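PDB 5HHA: PvdO from Pseudomonas aeruginosa, which takes part in chromophore maturation in the periplasm, binds calcium and belongs to the FGE-sulfatase family. Local coordinates for residues Pro125-Tyr137 / Pro271-Ala283. Numbering follows the deposited sequence.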
# COMPACT_ATOMS: atom_id res chain seq x y z
N PRO A 125 -5.12 -7.63 -6.56
CA PRO A 125 -4.42 -6.35 -6.74
C PRO A 125 -3.71 -6.25 -8.09
O PRO A 125 -3.10 -7.21 -8.57
CB PRO A 125 -3.38 -6.34 -5.61
CG PRO A 125 -3.89 -7.29 -4.61
CD PRO A 125 -4.65 -8.35 -5.37
N ALA A 126 -3.74 -5.06 -8.66
CA ALA A 126 -2.85 -4.72 -9.77
C ALA A 126 -1.41 -4.85 -9.31
O ALA A 126 -1.04 -4.43 -8.19
CB ALA A 126 -3.11 -3.31 -10.23
N VAL A 127 -0.57 -5.42 -10.15
CA VAL A 127 0.85 -5.55 -9.89
C VAL A 127 1.61 -5.29 -11.20
O VAL A 127 1.00 -4.91 -12.22
CB VAL A 127 1.18 -6.95 -9.32
CG1 VAL A 127 0.57 -7.13 -7.93
CG2 VAL A 127 0.72 -8.08 -10.27
N CYS A 128 2.92 -5.49 -11.19
CA CYS A 128 3.72 -5.42 -12.42
C CYS A 128 3.69 -4.03 -13.00
O CYS A 128 3.78 -3.85 -14.23
CB CYS A 128 3.27 -6.50 -13.42
SG CYS A 128 3.69 -8.15 -12.87
N VAL A 129 3.63 -3.05 -12.09
CA VAL A 129 3.69 -1.62 -12.39
C VAL A 129 4.89 -0.98 -11.67
O VAL A 129 5.22 -1.35 -10.53
CB VAL A 129 2.40 -0.90 -11.94
CG1 VAL A 129 1.25 -1.20 -12.89
CG2 VAL A 129 2.04 -1.22 -10.48
N ASP A 130 5.55 -0.04 -12.33
CA ASP A 130 6.62 0.70 -11.66
C ASP A 130 6.07 1.99 -11.06
O ASP A 130 4.90 2.30 -11.10
CB ASP A 130 7.90 0.90 -12.54
CG ASP A 130 7.75 1.98 -13.61
OD1 ASP A 130 6.71 2.62 -13.71
OD2 ASP A 130 8.75 2.18 -14.36
N TYR A 131 6.97 2.73 -10.45
CA TYR A 131 6.60 3.95 -9.72
C TYR A 131 5.93 4.97 -10.65
O TYR A 131 4.90 5.54 -10.33
CB TYR A 131 7.86 4.50 -9.08
CG TYR A 131 7.80 5.77 -8.27
CD1 TYR A 131 7.97 7.01 -8.88
CD2 TYR A 131 7.71 5.74 -6.89
CE1 TYR A 131 8.02 8.19 -8.15
CE2 TYR A 131 7.76 6.93 -6.13
CZ TYR A 131 7.90 8.14 -6.77
OH TYR A 131 7.99 9.32 -6.05
N ASN A 132 6.55 5.20 -11.80
CA ASN A 132 5.99 6.14 -12.77
C ASN A 132 4.64 5.69 -13.33
O ASN A 132 3.77 6.51 -13.59
CB ASN A 132 6.98 6.33 -13.92
CG ASN A 132 6.64 7.52 -14.78
OD1 ASN A 132 6.76 8.66 -14.35
ND2 ASN A 132 6.20 7.26 -16.00
N ASP A 133 4.46 4.38 -13.48
CA ASP A 133 3.19 3.87 -13.94
C ASP A 133 2.08 4.29 -12.98
O ASP A 133 0.97 4.62 -13.39
CB ASP A 133 3.20 2.34 -13.99
CG ASP A 133 4.02 1.78 -15.13
OD1 ASP A 133 4.10 2.41 -16.20
OD2 ASP A 133 4.55 0.66 -14.95
N VAL A 134 2.36 4.21 -11.68
CA VAL A 134 1.40 4.62 -10.66
C VAL A 134 1.10 6.11 -10.79
O VAL A 134 -0.06 6.52 -10.74
CB VAL A 134 1.90 4.28 -9.23
CG1 VAL A 134 0.96 4.85 -8.20
CG2 VAL A 134 2.02 2.77 -9.06
N LYS A 135 2.13 6.91 -10.97
CA LYS A 135 1.91 8.34 -11.16
C LYS A 135 1.04 8.58 -12.40
O LYS A 135 0.14 9.44 -12.37
CB LYS A 135 3.24 9.09 -11.28
CG LYS A 135 4.06 9.05 -9.99
CD LYS A 135 5.41 9.72 -10.11
CE LYS A 135 5.26 11.21 -10.36
NZ LYS A 135 4.79 11.92 -9.14
N ASN A 136 1.30 7.84 -13.48
CA ASN A 136 0.50 7.99 -14.69
C ASN A 136 -0.95 7.62 -14.49
O ASN A 136 -1.85 8.31 -14.98
CB ASN A 136 1.08 7.19 -15.84
CG ASN A 136 2.38 7.75 -16.35
OD1 ASN A 136 2.70 8.91 -16.12
ND2 ASN A 136 3.12 6.93 -17.07
N TYR A 137 -1.20 6.54 -13.75
CA TYR A 137 -2.56 6.11 -13.44
C TYR A 137 -3.26 7.22 -12.66
O TYR A 137 -4.40 7.56 -12.93
CB TYR A 137 -2.54 4.80 -12.63
CG TYR A 137 -3.91 4.37 -12.15
CD1 TYR A 137 -4.80 3.76 -13.01
CD2 TYR A 137 -4.33 4.60 -10.84
CE1 TYR A 137 -6.05 3.38 -12.60
CE2 TYR A 137 -5.57 4.23 -10.41
CZ TYR A 137 -6.43 3.63 -11.30
OH TYR A 137 -7.66 3.28 -10.83
N PRO A 271 12.78 2.96 -8.44
CA PRO A 271 11.47 3.31 -9.01
C PRO A 271 11.17 2.68 -10.37
O PRO A 271 9.99 2.58 -10.74
CB PRO A 271 11.50 4.84 -9.07
CG PRO A 271 12.94 5.21 -8.94
CD PRO A 271 13.58 4.15 -8.13
N SER A 272 12.19 2.22 -11.08
CA SER A 272 11.99 1.54 -12.36
C SER A 272 11.75 0.05 -12.17
O SER A 272 11.48 -0.64 -13.15
CB SER A 272 13.19 1.79 -13.28
OG SER A 272 14.38 1.28 -12.69
N ASP A 273 11.85 -0.48 -10.94
CA ASP A 273 11.54 -1.88 -10.66
C ASP A 273 10.03 -2.11 -10.81
O ASP A 273 9.22 -1.19 -10.68
CB ASP A 273 11.92 -2.25 -9.21
CG ASP A 273 13.41 -2.35 -8.95
OD1 ASP A 273 14.21 -2.46 -9.91
OD2 ASP A 273 13.77 -2.37 -7.75
N ARG A 274 9.66 -3.36 -11.04
CA ARG A 274 8.28 -3.78 -10.93
C ARG A 274 8.30 -5.24 -10.52
O ARG A 274 9.31 -5.94 -10.66
CB ARG A 274 7.52 -3.58 -12.25
CG ARG A 274 8.00 -4.44 -13.40
CD ARG A 274 7.31 -4.08 -14.71
NE ARG A 274 7.76 -2.78 -15.18
CZ ARG A 274 6.98 -1.76 -15.52
NH1 ARG A 274 5.66 -1.85 -15.45
NH2 ARG A 274 7.52 -0.62 -15.93
N GLY A 275 7.18 -5.73 -10.04
CA GLY A 275 7.10 -7.13 -9.69
C GLY A 275 5.68 -7.56 -9.45
O GLY A 275 4.79 -6.76 -9.27
N ASP A 276 5.50 -8.87 -9.40
CA ASP A 276 4.20 -9.48 -9.16
C ASP A 276 3.79 -9.43 -7.67
O ASP A 276 2.78 -10.01 -7.25
CB ASP A 276 4.20 -10.92 -9.69
CG ASP A 276 5.10 -11.85 -8.91
OD1 ASP A 276 5.53 -11.52 -7.79
OD2 ASP A 276 5.34 -12.98 -9.42
N TRP A 277 4.58 -8.67 -6.91
CA TRP A 277 4.44 -8.53 -5.47
C TRP A 277 4.35 -7.06 -5.05
O TRP A 277 4.25 -6.79 -3.86
CB TRP A 277 5.64 -9.20 -4.79
CG TRP A 277 6.95 -8.71 -5.25
CD1 TRP A 277 7.64 -9.06 -6.38
CD2 TRP A 277 7.77 -7.76 -4.57
NE1 TRP A 277 8.82 -8.38 -6.45
CE2 TRP A 277 8.93 -7.58 -5.34
CE3 TRP A 277 7.65 -7.06 -3.36
CZ2 TRP A 277 9.95 -6.73 -4.95
CZ3 TRP A 277 8.67 -6.20 -2.99
CH2 TRP A 277 9.80 -6.05 -3.77
N ILE A 278 4.38 -6.12 -6.00
CA ILE A 278 4.22 -4.69 -5.70
C ILE A 278 3.03 -4.15 -6.47
O ILE A 278 3.01 -4.18 -7.71
CB ILE A 278 5.47 -3.81 -6.05
CG1 ILE A 278 6.77 -4.42 -5.54
CG2 ILE A 278 5.26 -2.42 -5.47
CD1 ILE A 278 8.01 -3.69 -6.04
N GLY A 279 2.06 -3.65 -5.72
CA GLY A 279 0.91 -2.94 -6.26
C GLY A 279 0.91 -1.51 -5.70
O GLY A 279 1.97 -0.92 -5.49
N PHE A 280 -0.29 -0.96 -5.44
CA PHE A 280 -0.35 0.43 -5.02
C PHE A 280 -1.73 0.81 -4.59
O PHE A 280 -2.71 0.19 -5.00
CB PHE A 280 0.11 1.39 -6.12
CG PHE A 280 -0.77 1.39 -7.35
CD1 PHE A 280 -0.67 0.38 -8.31
CD2 PHE A 280 -1.67 2.42 -7.58
CE1 PHE A 280 -1.44 0.41 -9.45
CE2 PHE A 280 -2.45 2.45 -8.73
CZ PHE A 280 -2.33 1.45 -9.66
N ARG A 281 -1.81 1.83 -3.74
CA ARG A 281 -3.04 2.56 -3.49
C ARG A 281 -2.91 3.95 -4.12
O ARG A 281 -1.82 4.38 -4.50
CB ARG A 281 -3.29 2.70 -1.98
CG ARG A 281 -3.52 1.40 -1.29
CD ARG A 281 -3.73 1.57 0.21
NE ARG A 281 -3.55 0.29 0.83
CZ ARG A 281 -4.52 -0.57 1.15
NH1 ARG A 281 -5.80 -0.23 1.08
NH2 ARG A 281 -4.19 -1.78 1.58
N VAL A 282 -4.04 4.65 -4.20
CA VAL A 282 -4.04 6.05 -4.52
C VAL A 282 -4.72 6.82 -3.40
O VAL A 282 -5.54 6.29 -2.64
CB VAL A 282 -4.75 6.36 -5.88
CG1 VAL A 282 -3.97 5.79 -7.06
CG2 VAL A 282 -6.20 5.86 -5.92
N ALA A 283 -4.38 8.10 -3.36
CA ALA A 283 -4.97 9.04 -2.41
C ALA A 283 -5.67 10.14 -3.18
O ALA A 283 -5.33 10.41 -4.32
CB ALA A 283 -3.90 9.63 -1.50
O HOH W 1 -2.34 -2.80 -6.38
O HOH W 2 5.05 -3.87 -9.57
O HOH W 3 10.27 0.26 -15.45
O HOH W 4 9.43 4.61 -12.46
O HOH W 5 5.64 1.03 -18.16
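Arg274 meets the capping box at the start of helix 131-145 with both terminal guanidinium nitrogens. Its NH1 donates to Asp133 OD2 at 2.8 Å, nearly along the acceptor's C-O axis though tilted from the guanidinium plane, and to Cys128 O at 3.0 Å, this time close to that plane. NH2 reaches Asp130 OD2 through a long salt bridge of 3.4 Å and through a bridging water, and Asp130 N lies above one guanidinium face, toward its rim. Chi1 (66°) and a bend at chi3 (70°) together bring the guanidinium to Cys128 O and Asp133. Within the box, Asp133 OD2 also accepts from Asp130 N, while Asp130 OD1 caps Asp133 N. Tyr131 N, in the first helical turn, donates to Pro271 O at 3.0 Å.

Further along, Phe280 packs against the helix: Val134 CG2 sits over its face, 3.9 Å from the centroid, and its edge points toward the face of Tyr137 in an offset edge-to-face pair, planes 70° apart. Leu89 of helix 86-96 touches Val129 and Ala126 beside this ring, and the Cys128-Cys111 disulfide ties down the loop. Here, within the FGE-sulfatase domain, apolar packing joins helix to strand 278-285, whereas the cation shared by two carboxylates probably offsets their mutual repulsion and steadies the helix start.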